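Local atomic coordinates of MxaA (Stigmatella aurantiaca, PDB entry 4W4T), a protein that contains a terminal reductase domain, the part modelled here, that binds NADPH and probably uses it to release the myxalamid chain by reduction to an alcohol. Residues V120-S132 against A164-L176. Sequence-based numbering, arbitrary orientation.
Sequences VRGDIGQPLLGLS and AANVLGTREILRL
Glu172 reaches from the helix to the loop and takes the backbone N-H of Leu128 on OE1, with N to OE1 2.7 Å and a nearly straight N-H...O angle of 165°. The approach is on the anti side of the carboxylate, 16° out of its plane. A bend at chi2 (-56°) turns the carboxylate so that OE1 meets Leu128 N. Arg175 holds the other oxygen side-on: its NE and NH2 each lie 3.0 Å from Glu172 OE2, which stays in the guanidinium plane. Arg171 NE is a third donor to that oxygen. Three N-H groups on OE2 and the amide on OE1 restrict rotation of the carboxylate and would be expected to favour its ionised form.

Beside this polar group, Leu129 runs antiparallel past Glu172, CD2 lying 3.8 Å from Glu172 CB. Its other methyl, CD1, meets Ile173 CD1 at 3.9 Å, the two side chains crossing at about a right angle, and reaches on to Leu176 CD2. Ile124 closes the far end. With CG1 anti to the backbone N, its CG2 comes within 3.7 Å of Ala165 CB while CD1 extends toward Ile173 CG1. Close backbone approach accompanies this packing: Gly125 CA is 4.0 Å from Ala165 CA, and Ile124 O is 3.1 Å from Gly169 CA.

Asp123, Ile124 and Gly125 belong to the NADPH site, and Asp123 OD1 accepts from Gly125 N in an Asx turn. The cofactor-binding loop after strand 117-121, packed on helix 159-177, is characteristic of the Rossmann fold of extended short-chain dehydrogenases.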
# COMPACT_ATOMS: atom_id res chain seq x y z
N VAL A 120 16.73 0.45 27.99
CA VAL A 120 15.76 -0.32 28.74
C VAL A 120 15.08 -1.17 27.70
O VAL A 120 14.45 -0.65 26.80
CB VAL A 120 14.77 0.61 29.49
CG1 VAL A 120 13.69 -0.23 30.23
CG2 VAL A 120 15.50 1.51 30.46
N ARG A 121 15.27 -2.49 27.79
CA ARG A 121 14.61 -3.39 26.86
C ARG A 121 13.10 -3.30 27.03
O ARG A 121 12.61 -3.41 28.16
CB ARG A 121 15.02 -4.86 27.07
CG ARG A 121 16.45 -5.21 26.77
CD ARG A 121 16.65 -6.68 27.13
NE ARG A 121 15.65 -7.51 26.46
CZ ARG A 121 15.32 -8.74 26.83
NH1 ARG A 121 15.91 -9.31 27.88
NH2 ARG A 121 14.39 -9.40 26.15
N GLY A 122 12.37 -3.12 25.93
CA GLY A 122 10.95 -2.91 26.03
C GLY A 122 10.29 -2.44 24.75
O GLY A 122 10.94 -2.26 23.70
N ASP A 123 8.98 -2.22 24.84
CA ASP A 123 8.12 -2.08 23.68
C ASP A 123 6.96 -1.19 24.08
O ASP A 123 6.15 -1.56 24.92
CB ASP A 123 7.62 -3.44 23.20
CG ASP A 123 6.91 -3.39 21.86
OD1 ASP A 123 6.46 -2.30 21.44
OD2 ASP A 123 6.79 -4.47 21.23
N ILE A 124 6.88 -0.02 23.46
CA ILE A 124 5.79 0.90 23.70
C ILE A 124 4.39 0.28 23.49
O ILE A 124 3.40 0.72 24.08
CB ILE A 124 5.97 2.14 22.80
CG1 ILE A 124 5.29 3.35 23.44
CG2 ILE A 124 5.53 1.87 21.37
CD1 ILE A 124 5.86 3.68 24.79
N GLY A 125 4.30 -0.75 22.66
CA GLY A 125 3.01 -1.32 22.33
C GLY A 125 2.60 -2.47 23.24
O GLY A 125 1.65 -3.18 22.92
N GLN A 126 3.30 -2.64 24.36
CA GLN A 126 3.01 -3.73 25.30
C GLN A 126 2.69 -3.17 26.69
O GLN A 126 3.18 -2.09 27.03
CB GLN A 126 4.20 -4.69 25.40
CG GLN A 126 4.52 -5.42 24.10
CD GLN A 126 3.46 -6.45 23.76
OE1 GLN A 126 2.77 -6.95 24.64
NE2 GLN A 126 3.33 -6.76 22.48
N PRO A 127 1.89 -3.90 27.49
CA PRO A 127 1.61 -3.50 28.87
C PRO A 127 2.90 -3.23 29.63
O PRO A 127 3.88 -3.96 29.44
CB PRO A 127 0.89 -4.72 29.47
CG PRO A 127 0.27 -5.40 28.30
CD PRO A 127 1.16 -5.13 27.11
N LEU A 128 2.90 -2.19 30.47
CA LEU A 128 4.08 -1.84 31.26
C LEU A 128 5.31 -1.61 30.37
O LEU A 128 6.44 -1.79 30.82
CB LEU A 128 4.37 -2.93 32.29
CG LEU A 128 3.23 -3.34 33.23
CD1 LEU A 128 3.76 -4.33 34.29
CD2 LEU A 128 2.59 -2.14 33.91
N LEU A 129 5.08 -1.20 29.12
CA LEU A 129 6.17 -0.94 28.18
C LEU A 129 6.99 -2.20 27.91
O LEU A 129 8.16 -2.12 27.56
CB LEU A 129 7.08 0.17 28.70
CG LEU A 129 6.39 1.42 29.22
CD1 LEU A 129 7.39 2.37 29.89
CD2 LEU A 129 5.64 2.11 28.07
N GLY A 130 6.37 -3.37 28.09
CA GLY A 130 7.05 -4.62 27.83
C GLY A 130 7.87 -5.13 29.00
O GLY A 130 8.54 -6.17 28.90
N LEU A 131 7.80 -4.43 30.13
CA LEU A 131 8.57 -4.80 31.31
C LEU A 131 7.79 -5.77 32.20
O LEU A 131 6.57 -5.78 32.17
CB LEU A 131 8.95 -3.56 32.13
CG LEU A 131 9.64 -2.39 31.43
CD1 LEU A 131 9.91 -1.26 32.43
CD2 LEU A 131 10.91 -2.87 30.79
N SER A 132 8.51 -6.56 32.98
CA SER A 132 7.89 -7.37 34.03
C SER A 132 7.41 -6.46 35.14
O SER A 132 7.84 -5.31 35.22
CB SER A 132 8.88 -8.39 34.58
OG SER A 132 9.89 -7.74 35.33
N ALA A 164 -2.23 0.22 20.03
CA ALA A 164 -1.31 -0.33 21.03
C ALA A 164 -0.14 0.63 21.30
O ALA A 164 0.14 0.94 22.46
CB ALA A 164 -0.78 -1.69 20.58
N ALA A 165 0.52 1.09 20.24
CA ALA A 165 1.72 1.91 20.41
C ALA A 165 1.39 3.34 20.84
O ALA A 165 2.08 3.90 21.70
CB ALA A 165 2.54 1.93 19.14
N ASN A 166 0.36 3.93 20.26
CA ASN A 166 0.10 5.35 20.49
C ASN A 166 -0.87 5.61 21.62
O ASN A 166 -0.65 6.52 22.43
CB ASN A 166 -0.41 6.00 19.18
CG ASN A 166 0.63 5.93 18.08
OD1 ASN A 166 1.76 5.48 18.31
ND2 ASN A 166 0.26 6.36 16.88
N VAL A 167 -1.92 4.80 21.72
CA VAL A 167 -2.90 5.03 22.76
C VAL A 167 -2.49 4.28 24.02
O VAL A 167 -2.28 4.90 25.06
CB VAL A 167 -4.33 4.62 22.33
CG1 VAL A 167 -5.30 4.82 23.49
CG2 VAL A 167 -4.77 5.42 21.09
N LEU A 168 -2.36 2.96 23.94
CA LEU A 168 -2.03 2.21 25.15
C LEU A 168 -0.60 2.53 25.62
O LEU A 168 -0.35 2.63 26.83
CB LEU A 168 -2.22 0.72 24.92
CG LEU A 168 -3.64 0.32 24.49
CD1 LEU A 168 -3.75 -1.21 24.46
CD2 LEU A 168 -4.71 0.92 25.41
N GLY A 169 0.31 2.74 24.67
CA GLY A 169 1.67 3.09 25.03
C GLY A 169 1.72 4.38 25.85
O GLY A 169 2.44 4.46 26.84
N THR A 170 0.94 5.37 25.44
CA THR A 170 0.87 6.63 26.17
C THR A 170 0.22 6.39 27.53
O THR A 170 0.66 6.93 28.55
CB THR A 170 0.11 7.69 25.36
OG1 THR A 170 0.84 7.97 24.16
CG2 THR A 170 -0.04 8.98 26.17
N ARG A 171 -0.82 5.56 27.55
CA ARG A 171 -1.43 5.17 28.83
C ARG A 171 -0.40 4.57 29.79
O ARG A 171 -0.35 4.92 30.97
CB ARG A 171 -2.57 4.17 28.60
CG ARG A 171 -3.31 3.79 29.89
CD ARG A 171 -4.25 2.60 29.70
NE ARG A 171 -3.54 1.36 29.37
CZ ARG A 171 -4.14 0.24 28.99
NH1 ARG A 171 -5.47 0.19 28.89
NH2 ARG A 171 -3.43 -0.85 28.70
N GLU A 172 0.45 3.69 29.28
CA GLU A 172 1.42 3.01 30.15
C GLU A 172 2.50 3.98 30.63
O GLU A 172 3.03 3.86 31.73
CB GLU A 172 2.05 1.82 29.42
CG GLU A 172 1.02 0.72 29.08
CD GLU A 172 0.27 0.23 30.32
OE1 GLU A 172 0.84 -0.59 31.08
OE2 GLU A 172 -0.89 0.66 30.54
N ILE A 173 2.84 4.95 29.78
CA ILE A 173 3.78 6.02 30.16
C ILE A 173 3.17 6.84 31.28
O ILE A 173 3.86 7.19 32.25
CB ILE A 173 4.11 6.93 28.94
CG1 ILE A 173 5.10 6.22 28.01
CG2 ILE A 173 4.64 8.32 29.38
CD1 ILE A 173 6.49 5.98 28.64
N LEU A 174 1.88 7.13 31.18
CA LEU A 174 1.21 7.87 32.24
C LEU A 174 1.17 7.05 33.53
O LEU A 174 1.29 7.59 34.62
CB LEU A 174 -0.21 8.26 31.84
CG LEU A 174 -0.26 9.29 30.70
CD1 LEU A 174 -1.70 9.49 30.20
CD2 LEU A 174 0.35 10.62 31.16
N ARG A 175 1.01 5.74 33.38
CA ARG A 175 1.07 4.83 34.52
C ARG A 175 2.42 4.92 35.24
O ARG A 175 2.49 5.00 36.46
CB ARG A 175 0.82 3.40 34.04
CG ARG A 175 0.44 2.45 35.13
CD ARG A 175 0.22 1.03 34.60
NE ARG A 175 -0.79 0.94 33.53
CZ ARG A 175 -2.10 1.05 33.73
NH1 ARG A 175 -2.59 1.28 34.94
NH2 ARG A 175 -2.93 0.94 32.70
N LEU A 176 3.50 4.88 34.47
CA LEU A 176 4.84 4.98 35.03
C LEU A 176 5.05 6.34 35.69
O LEU A 176 5.67 6.44 36.76
CB LEU A 176 5.88 4.74 33.93
CG LEU A 176 7.35 4.86 34.33
CD1 LEU A 176 7.75 3.72 35.27
CD2 LEU A 176 8.25 4.91 33.12